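Local coordinates for protein diphosphomevalonate decarboxylase, putative (Trypanosoma brucei, PDB 2HKE) that probably catalyses the ATP-dependent decarboxylation of (R)-5-diphosphomevalonate to isopentenyl diphosphate in the mevalonate pathway, at residues A[59-64]-A[95-100]; A[5-10]-A[49-54]. The protein carries 1 engineered substitution. All blocks are in the same frame, centred on the assembly; numbering follows the deposited sequence.

Overall arrangement
Contacts 1 and 2 lie in one mixed beta sheet of this GHMP-type enzyme, built mostly from the N-terminal part of the chain and joined by strand 369-371. Their centres are about 13 Å apart. Contact 2 comes first along the chain: it pairs strand 5-15 with strand 48-55. Contact 1 follows and pairs strand 62-65 with strand 97-104. Strands 48-55 and 97-104 are antiparallel neighbours, so the order across this part of the sheet is 5-15, 48-55, 97-104, 62-65. Asn99 O and Glu53 N, 2.9 Å apart, make a probable hydrogen bond where the two contacts meet. The sheet thus joins the two ends of the chain, with helices 76-86 and 114-130 packed against it.

Contact 1 (A[59-64]-A[95-100]); sequences ETDTLR and NKKVNI
The backbone carbonyls of Glu59 and Thr60 meet the folded side chain of Lys97. Glu59 O lies 3.7 Å from Lys97 CE, and Thr60 O faces Lys97 CB. The lysine bends at chi2 and chi4, and its NZ turns back to Asn95 O in a 2.7 Å hydrogen bond. Asp61 comes next. Its CG is anti to its own carbonyl carbon (chi1 -61°), which brings OD1 to Val98 N at 2.8 Å. The N-H meets the anti side of the carboxylate, 19° out of its plane. OD1 also forms a salt bridge with Arg86 of helix 76-86, so the carboxylate has both a backbone and a charged partner. From Thr62 onward the segments are parallel neighbours in the mixed sheet of the N-terminal domain; the axes of strands 62-64 and 97-100 meet at 6°. Thr62 N binds Val98 O, and Thr62 O accepts from Ile100 N. On one face of the sheet the partly exposed side chains of Thr62 and Asn99 lie side by side. Asn99 ND2 donates to Thr62 OG1 at 2.7 Å, nearly in the amide plane of Asn99, while its OD1 accepts from Arg55. A water bridges Thr62 OG1 and Ile100 O. Leu63 faces the other way, toward Val78 of helix 76-86, and its CD1 touches Ile100 CG2 at 3.6 Å. Arg64 N donates to Ile100 O at 2.8 Å, and the pairing runs on to Ser102.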
ATOM      1  N   GLU A  59      29.892 -11.912 -12.741  1.00 51.01           N
ATOM      2  CA  GLU A  59      30.635 -10.659 -12.856  1.00 50.11           C
ATOM      3  C   GLU A  59      29.780  -9.404 -12.638  1.00 48.80           C
ATOM      4  O   GLU A  59      30.321  -8.327 -12.393  1.00 49.20           O
ATOM      5  CB  GLU A  59      31.341 -10.568 -14.220  1.00 51.32           C
ATOM      6  CG  GLU A  59      32.047 -11.866 -14.738  1.00 54.00           C
ATOM      7  CD  GLU A  59      33.161 -12.423 -13.833  1.00 57.99           C
ATOM      8  OE1 GLU A  59      33.947 -11.631 -13.249  1.00 60.15           O
ATOM      9  OE2 GLU A  59      33.245 -13.680 -13.725  1.00 59.27           O
ATOM     10  N   THR A  60      28.457  -9.516 -12.738  1.00 46.57           N
ATOM     11  CA  THR A  60      27.594  -8.402 -12.332  1.00 44.40           C
ATOM     12  C   THR A  60      26.394  -8.915 -11.538  1.00 41.24           C
ATOM     13  O   THR A  60      26.132 -10.112 -11.479  1.00 39.69           O
ATOM     14  CB  THR A  60      27.124  -7.517 -13.548  1.00 45.32           C
ATOM     15  OG1 THR A  60      26.269  -8.269 -14.417  1.00 47.85           O
ATOM     16  CG2 THR A  60      28.317  -6.993 -14.352  1.00 46.57           C
ATOM     17  N   ASP A  61      25.693  -7.996 -10.886  1.00 38.35           N
ATOM     18  CA  ASP A  61      24.437  -8.348 -10.238  1.00 36.34           C
ATOM     19  C   ASP A  61      23.399  -8.583 -11.317  1.00 34.05           C
ATOM     20  O   ASP A  61      23.498  -7.995 -12.410  1.00 33.23           O
ATOM     21  CB  ASP A  61      23.981  -7.224  -9.340  1.00 35.99           C
ATOM     22  CG  ASP A  61      24.966  -6.937  -8.236  1.00 35.49           C
ATOM     23  OD1 ASP A  61      25.491  -7.899  -7.611  1.00 34.31           O
ATOM     24  OD2 ASP A  61      25.216  -5.747  -8.026  1.00 34.91           O
ATOM     25  N   THR A  62      22.424  -9.438 -11.019  1.00 31.53           N
ATOM     26  CA  THR A  62      21.308  -9.649 -11.920  1.00 31.62           C
ATOM     27  C   THR A  62      19.974  -9.482 -11.224  1.00 29.66           C
ATOM     28  O   THR A  62      19.818  -9.708 -10.007  1.00 28.78           O
ATOM     29  CB  THR A  62      21.327 -11.045 -12.563  1.00 31.06           C
ATOM     30  OG1 THR A  62      21.049 -12.027 -11.562  1.00 31.06           O
ATOM     31  CG2 THR A  62      22.691 -11.350 -13.223  1.00 31.52           C
ATOM     32  N   LEU A  63      18.988  -9.109 -12.016  1.00 28.71           N
ATOM     33  CA  LEU A  63      17.655  -8.906 -11.510  1.00 27.95           C
ATOM     34  C   LEU A  63      16.693  -9.522 -12.503  1.00 27.82           C
ATOM     35  O   LEU A  63      16.777  -9.211 -13.673  1.00 27.98           O
ATOM     36  CB  LEU A  63      17.395  -7.419 -11.403  1.00 27.50           C
ATOM     37  CG  LEU A  63      15.987  -6.995 -11.031  1.00 28.81           C
ATOM     38  CD1 LEU A  63      15.615  -7.545  -9.668  1.00 27.42           C
ATOM     39  CD2 LEU A  63      15.926  -5.430 -11.065  1.00 28.56           C
ATOM     40  N   ARG A  64      15.794 -10.369 -12.026  1.00 28.12           N
ATOM     41  CA  ARG A  64      14.751 -10.967 -12.844  1.00 29.00           C
ATOM     42  C   ARG A  64      13.434 -10.558 -12.221  1.00 29.18           C
ATOM     43  O   ARG A  64      13.188 -10.788 -11.010  1.00 28.78           O
ATOM     44  CB  ARG A  64      14.899 -12.473 -12.855  1.00 28.95           C
ATOM     45  CG  ARG A  64      14.109 -13.191 -13.975  1.00 29.37           C
ATOM     46  CD  ARG A  64      14.413 -14.729 -13.985  1.00 29.82           C
ATOM     47  NE  ARG A  64      15.708 -15.064 -14.544  0.50 29.42           N
ATOM     48  CZ  ARG A  64      15.974 -15.167 -15.850  0.50 30.85           C
ATOM     49  NH1 ARG A  64      15.033 -14.945 -16.768  0.50 31.25           N
ATOM     50  NH2 ARG A  64      17.195 -15.491 -16.239  0.50 30.30           N
ATOM     51  N   ASN A  95      31.854  -7.466  -1.643  1.00 46.15           N
ATOM     52  CA  ASN A  95      32.307  -7.625  -3.029  1.00 45.70           C
ATOM     53  C   ASN A  95      31.476  -8.612  -3.847  1.00 45.05           C
ATOM     54  O   ASN A  95      31.525  -8.599  -5.094  1.00 44.71           O
ATOM     55  CB  ASN A  95      33.802  -8.002  -3.070  1.00 47.12           C
ATOM     56  CG  ASN A  95      34.122  -9.316  -2.321  1.00 49.15           C
ATOM     57  OD1 ASN A  95      35.044 -10.047  -2.711  1.00 54.51           O
ATOM     58  ND2 ASN A  95      33.369  -9.617  -1.256  1.00 50.22           N
ATOM     59  N   LYS A  96      30.702  -9.444  -3.157  1.00 43.26           N
ATOM     60  CA  LYS A  96      29.914 -10.470  -3.799  1.00 41.87           C
ATOM     61  C   LYS A  96      28.892  -9.779  -4.679  1.00 40.18           C
ATOM     62  O   LYS A  96      28.418  -8.691  -4.345  1.00 39.39           O
ATOM     63  CB  LYS A  96      29.166 -11.319  -2.768  1.00 42.88           C
ATOM     64  CG  LYS A  96      30.030 -11.990  -1.730  1.00 43.49           C
ATOM     65  CD  LYS A  96      30.627 -13.271  -2.260  1.00 45.06           C
ATOM     66  CE  LYS A  96      31.537 -13.943  -1.214  1.00 46.47           C
ATOM     67  NZ  LYS A  96      32.847 -13.209  -1.130  1.00 48.57           N
ATOM     68  N   LYS A  97      28.563 -10.425  -5.793  1.00 38.30           N
ATOM     69  CA  LYS A  97      27.440 -10.029  -6.618  1.00 37.07           C
ATOM     70  C   LYS A  97      26.244 -10.869  -6.190  1.00 34.17           C
ATOM     71  O   LYS A  97      26.380 -11.900  -5.523  1.00 34.24           O
ATOM     72  CB  LYS A  97      27.705 -10.283  -8.105  1.00 37.63           C
ATOM     73  CG  LYS A  97      28.985  -9.683  -8.637  1.00 39.20           C
ATOM     74  CD  LYS A  97      28.974  -8.169  -8.593  1.00 40.62           C
ATOM     75  CE  LYS A  97      30.369  -7.622  -8.785  1.00 42.28           C
ATOM     76  NZ  LYS A  97      31.310  -8.188  -7.779  1.00 44.81           N
ATOM     77  N   VAL A  98      25.073 -10.435  -6.611  1.00 31.30           N
ATOM     78  CA  VAL A  98      23.858 -11.078  -6.211  1.00 29.05           C
ATOM     79  C   VAL A  98      22.953 -11.318  -7.419  1.00 27.87           C
ATOM     80  O   VAL A  98      22.897 -10.497  -8.335  1.00 27.18           O
ATOM     81  CB  VAL A  98      23.170 -10.224  -5.122  1.00 29.33           C
ATOM     82  CG1 VAL A  98      22.849  -8.797  -5.642  1.00 29.06           C
ATOM     83  CG2 VAL A  98      21.957 -10.916  -4.569  1.00 26.80           C
ATOM     84  N   ASN A  99      22.296 -12.469  -7.436  1.00 28.12           N
ATOM     85  CA  ASN A  99      21.170 -12.733  -8.350  1.00 27.76           C
ATOM     86  C   ASN A  99      19.891 -12.492  -7.571  1.00 26.50           C
ATOM     87  O   ASN A  99      19.676 -13.132  -6.561  1.00 26.87           O
ATOM     88  CB  ASN A  99      21.062 -14.187  -8.846  1.00 29.17           C
ATOM     89  CG  ASN A  99      22.280 -14.664  -9.618  1.00 32.65           C
ATOM     90  OD1 ASN A  99      22.844 -15.713  -9.278  1.00 39.54           O
ATOM     91  ND2 ASN A  99      22.652 -13.959 -10.676  1.00 36.24           N
ATOM     92  N   ILE A 100      19.062 -11.583  -8.050  1.00 25.88           N
ATOM     93  CA  ILE A 100      17.763 -11.274  -7.456  1.00 25.30           C
ATOM     94  C   ILE A 100      16.677 -11.706  -8.422  1.00 25.25           C
ATOM     95  O   ILE A 100      16.736 -11.356  -9.613  1.00 25.21           O
ATOM     96  CB  ILE A 100      17.602  -9.744  -7.283  1.00 25.12           C
ATOM     97  CG1 ILE A 100      18.768  -9.143  -6.491  1.00 23.73           C
ATOM     98  CG2 ILE A 100      16.271  -9.400  -6.624  1.00 24.47           C
ATOM     99  CD1 ILE A 100      18.802  -7.650  -6.572  1.00 23.59           C
TER
HETATM  100  O   HOH W   1      18.380 -12.663 -11.478  1.00 32.53           O

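Contact 2 (A[5-10]-A[49-54]); sequences CVTVEA and KTSVEL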
ATOM      1  N   CYS A   5      21.044 -18.296   0.326  1.00 45.39           N
ATOM      2  CA  CYS A   5      19.962 -17.995  -0.629  1.00 41.98           C
ATOM      3  C   CYS A   5      18.785 -17.669   0.249  1.00 38.77           C
ATOM      4  O   CYS A   5      18.435 -18.466   1.111  1.00 37.75           O
ATOM      5  CB  CYS A   5      19.645 -19.249  -1.446  1.00 43.22           C
ATOM      6  SG  CYS A   5      18.025 -19.257  -2.299  1.00 50.01           S
ATOM      7  N   VAL A   6      18.169 -16.500   0.062  1.00 33.87           N
ATOM      8  CA  VAL A   6      17.133 -16.046   0.977  1.00 31.37           C
ATOM      9  C   VAL A   6      15.874 -15.718   0.191  1.00 28.47           C
ATOM     10  O   VAL A   6      15.965 -15.121  -0.876  1.00 28.02           O
ATOM     11  CB  VAL A   6      17.600 -14.781   1.747  1.00 29.90           C
ATOM     12  CG1 VAL A   6      16.477 -14.208   2.593  1.00 27.18           C
ATOM     13  CG2 VAL A   6      18.847 -15.093   2.595  1.00 29.65           C
ATOM     14  N   THR A   7      14.729 -16.113   0.730  1.00 26.34           N
ATOM     15  CA  THR A   7      13.426 -15.884   0.105  1.00 26.72           C
ATOM     16  C   THR A   7      12.486 -15.242   1.107  1.00 25.28           C
ATOM     17  O   THR A   7      12.375 -15.674   2.260  1.00 24.96           O
ATOM     18  CB  THR A   7      12.785 -17.210  -0.441  1.00 27.14           C
ATOM     19  OG1 THR A   7      13.676 -17.791  -1.379  1.00 27.13           O
ATOM     20  CG2 THR A   7      11.449 -16.909  -1.153  1.00 25.78           C
ATOM     21  N   VAL A   8      11.803 -14.194   0.653  1.00 23.95           N
ATOM     22  CA  VAL A   8      10.926 -13.381   1.510  1.00 24.46           C
ATOM     23  C   VAL A   8       9.655 -13.117   0.749  1.00 24.50           C
ATOM     24  O   VAL A   8       9.695 -12.918  -0.466  1.00 24.38           O
ATOM     25  CB  VAL A   8      11.570 -11.989   1.800  1.00 24.46           C
ATOM     26  CG1 VAL A   8      10.590 -11.057   2.493  1.00 23.37           C
ATOM     27  CG2 VAL A   8      12.841 -12.164   2.632  1.00 23.74           C
ATOM     28  N   GLU A   9       8.539 -13.088   1.467  1.00 24.03           N
ATOM     29  CA  GLU A   9       7.303 -12.582   0.939  1.00 25.09           C
ATOM     30  C   GLU A   9       6.943 -11.313   1.716  1.00 23.78           C
ATOM     31  O   GLU A   9       7.104 -11.251   2.932  1.00 23.60           O
ATOM     32  CB  GLU A   9       6.200 -13.619   1.056  1.00 25.95           C
ATOM     33  CG  GLU A   9       6.339 -14.741  -0.022  1.00 29.08           C
ATOM     34  CD  GLU A   9       5.188 -15.748   0.006  1.00 32.84           C
ATOM     35  OE1 GLU A   9       4.493 -15.830   1.058  1.00 39.23           O
ATOM     36  OE2 GLU A   9       4.991 -16.446  -1.040  1.00 42.78           O
ATOM     37  N   ALA A  10       6.485 -10.301   0.988  1.00 22.45           N
ATOM     38  CA  ALA A  10       5.984  -9.091   1.628  1.00 21.33           C
ATOM     39  C   ALA A  10       4.584  -8.728   1.136  1.00 20.77           C
ATOM     40  O   ALA A  10       4.262  -8.884  -0.055  1.00 21.54           O
ATOM     41  CB  ALA A  10       6.953  -7.935   1.410  1.00 22.10           C
ATOM     42  N   LYS A  49       7.117 -11.780  -3.797  1.00 24.46           N
ATOM     43  CA  LYS A  49       8.086 -12.735  -3.338  1.00 25.11           C
ATOM     44  C   LYS A  49       9.391 -12.426  -4.050  1.00 25.23           C
ATOM     45  O   LYS A  49       9.392 -12.182  -5.263  1.00 24.18           O
ATOM     46  CB  LYS A  49       7.588 -14.122  -3.680  1.00 26.20           C
ATOM     47  CG  LYS A  49       8.553 -15.252  -3.358  1.00 27.47           C
ATOM     48  CD  LYS A  49       7.715 -16.561  -3.338  1.00 29.05           C
ATOM     49  CE  LYS A  49       8.516 -17.774  -3.400  1.00 32.34           C
ATOM     50  NZ  LYS A  49       7.591 -18.963  -3.613  1.00 31.90           N
ATOM     51  N   THR A  50      10.487 -12.401  -3.271  1.00 24.63           N
ATOM     52  CA  THR A  50      11.856 -12.266  -3.805  1.00 24.63           C
ATOM     53  C   THR A  50      12.777 -13.323  -3.218  1.00 24.16           C
ATOM     54  O   THR A  50      12.749 -13.580  -2.023  1.00 23.70           O
ATOM     55  CB  THR A  50      12.486 -10.890  -3.484  1.00 25.18           C
ATOM     56  OG1 THR A  50      11.750  -9.857  -4.120  1.00 28.71           O
ATOM     57  CG2 THR A  50      13.952 -10.780  -3.898  1.00 24.97           C
ATOM     58  N   SER A  51      13.613 -13.860  -4.086  1.00 24.29           N
ATOM     59  CA  SER A  51      14.697 -14.758  -3.729  1.00 25.60           C
ATOM     60  C   SER A  51      15.993 -14.091  -4.142  1.00 25.20           C
ATOM     61  O   SER A  51      16.100 -13.510  -5.225  1.00 25.32           O
ATOM     62  CB  SER A  51      14.543 -16.123  -4.430  1.00 25.52           C
ATOM     63  OG  SER A  51      13.515 -16.903  -3.811  1.00 26.23           O
ATOM     64  N   VAL A  52      16.991 -14.147  -3.278  1.00 26.62           N
ATOM     65  CA  VAL A  52      18.292 -13.640  -3.644  1.00 28.14           C
ATOM     66  C   VAL A  52      19.345 -14.724  -3.397  1.00 30.25           C
ATOM     67  O   VAL A  52      19.210 -15.509  -2.449  1.00 29.40           O
ATOM     68  CB  VAL A  52      18.646 -12.321  -2.887  1.00 27.55           C
ATOM     69  CG1 VAL A  52      17.549 -11.253  -3.112  1.00 25.15           C
ATOM     70  CG2 VAL A  52      18.853 -12.574  -1.382  1.00 26.11           C
ATOM     71  N   GLU A  53      20.380 -14.726  -4.235  1.00 32.99           N
ATOM     72  CA  GLU A  53      21.527 -15.627  -4.048  1.00 35.51           C
ATOM     73  C   GLU A  53      22.834 -14.873  -4.200  1.00 36.48           C
ATOM     74  O   GLU A  53      23.037 -14.213  -5.200  1.00 36.08           O
ATOM     75  CB  GLU A  53      21.460 -16.769  -5.058  1.00 35.90           C
ATOM     76  CG  GLU A  53      22.321 -17.985  -4.653  1.00 37.00           C
ATOM     77  CD  GLU A  53      22.561 -18.980  -5.805  1.00 39.57           C
ATOM     78  OE1 GLU A  53      21.876 -18.947  -6.864  1.00 44.59           O
ATOM     79  OE2 GLU A  53      23.485 -19.800  -5.646  1.00 48.76           O
ATOM     80  N   LEU A  54      23.713 -14.937  -3.197  1.00 39.11           N
ATOM     81  CA  LEU A  54      25.035 -14.296  -3.335  1.00 41.51           C
ATOM     82  C   LEU A  54      25.886 -15.186  -4.214  1.00 43.63           C
ATOM     83  O   LEU A  54      25.784 -16.409  -4.141  1.00 43.47           O
ATOM     84  CB  LEU A  54      25.734 -14.055  -1.995  1.00 41.83           C
ATOM     85  CG  LEU A  54      25.238 -12.926  -1.083  1.00 41.45           C
ATOM     86  CD1 LEU A  54      26.375 -12.379  -0.234  1.00 42.30           C
ATOM     87  CD2 LEU A  54      24.647 -11.794  -1.861  1.00 43.93           C
TER
HETATM   88  O   HOH W   2       5.960 -19.309  -1.647  1.00 48.87           O
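Lys49 pairs with Glu9, and their side chains cross on the sheet face that also carries Thr7 and Ser51. The lysine is fully extended, with CG anti to the backbone N (chi1 175°). This carries its methylene groups past Glu9 and Thr7. Lys49 CD lies 3.6 Å from Glu9 OE2, and its CE touches Thr7 CG2 at 3.8 Å. The charges do not meet directly: Lys49 NZ stands 4.4 Å from Glu9 OE2. A water spans the gap, donating to OE2 and accepting from NZ. Glu9 OE2 has its own salt bridge with Arg47.

Thr50 and Val8 form a hydrogen-bonded antiparallel pair. Thr50 N donates to Val8 O, and Val8 N donates to Thr50 O. The side chain of Thr50 points to the opposite face from Lys49, where its OG1 bonds to Ser102. Ser51 and Thr7 form a non-hydrogen-bonded pair, but their hydroxyls join across it. Ser51 OG and Thr7 OG1 share a 2.6 Å hydrogen bond, and each oxygen is anti to its own carbonyl carbon. Ser51 OG also accepts from Leu377 N, so the C-terminal tail is tied to this face.

Val52 and Val6 repeat the two-bond backbone pattern, with Val52 N to Val6 O at 2.8 Å. Val52 CG2 packs on Val6 CB at 4.0 Å. Glu53 opposes Cys5, where Cys5 CA approaches Val52 O at 3.2 Å in a CA-H...O contact. This is a regular antiparallel ladder: the two kinds of pair alternate from Glu9-Lys49 to Cys5-Glu53.

Val8 and Val52 face helix 114-130, touching Ala125 and Ala129. On the other face, Ser376 and Leu377 of the tail lie against Thr7 and Lys49. The N-terminal strand is held between strands 48-55 and 369-371, and strand 48-55 pairs in turn with strand 97-104.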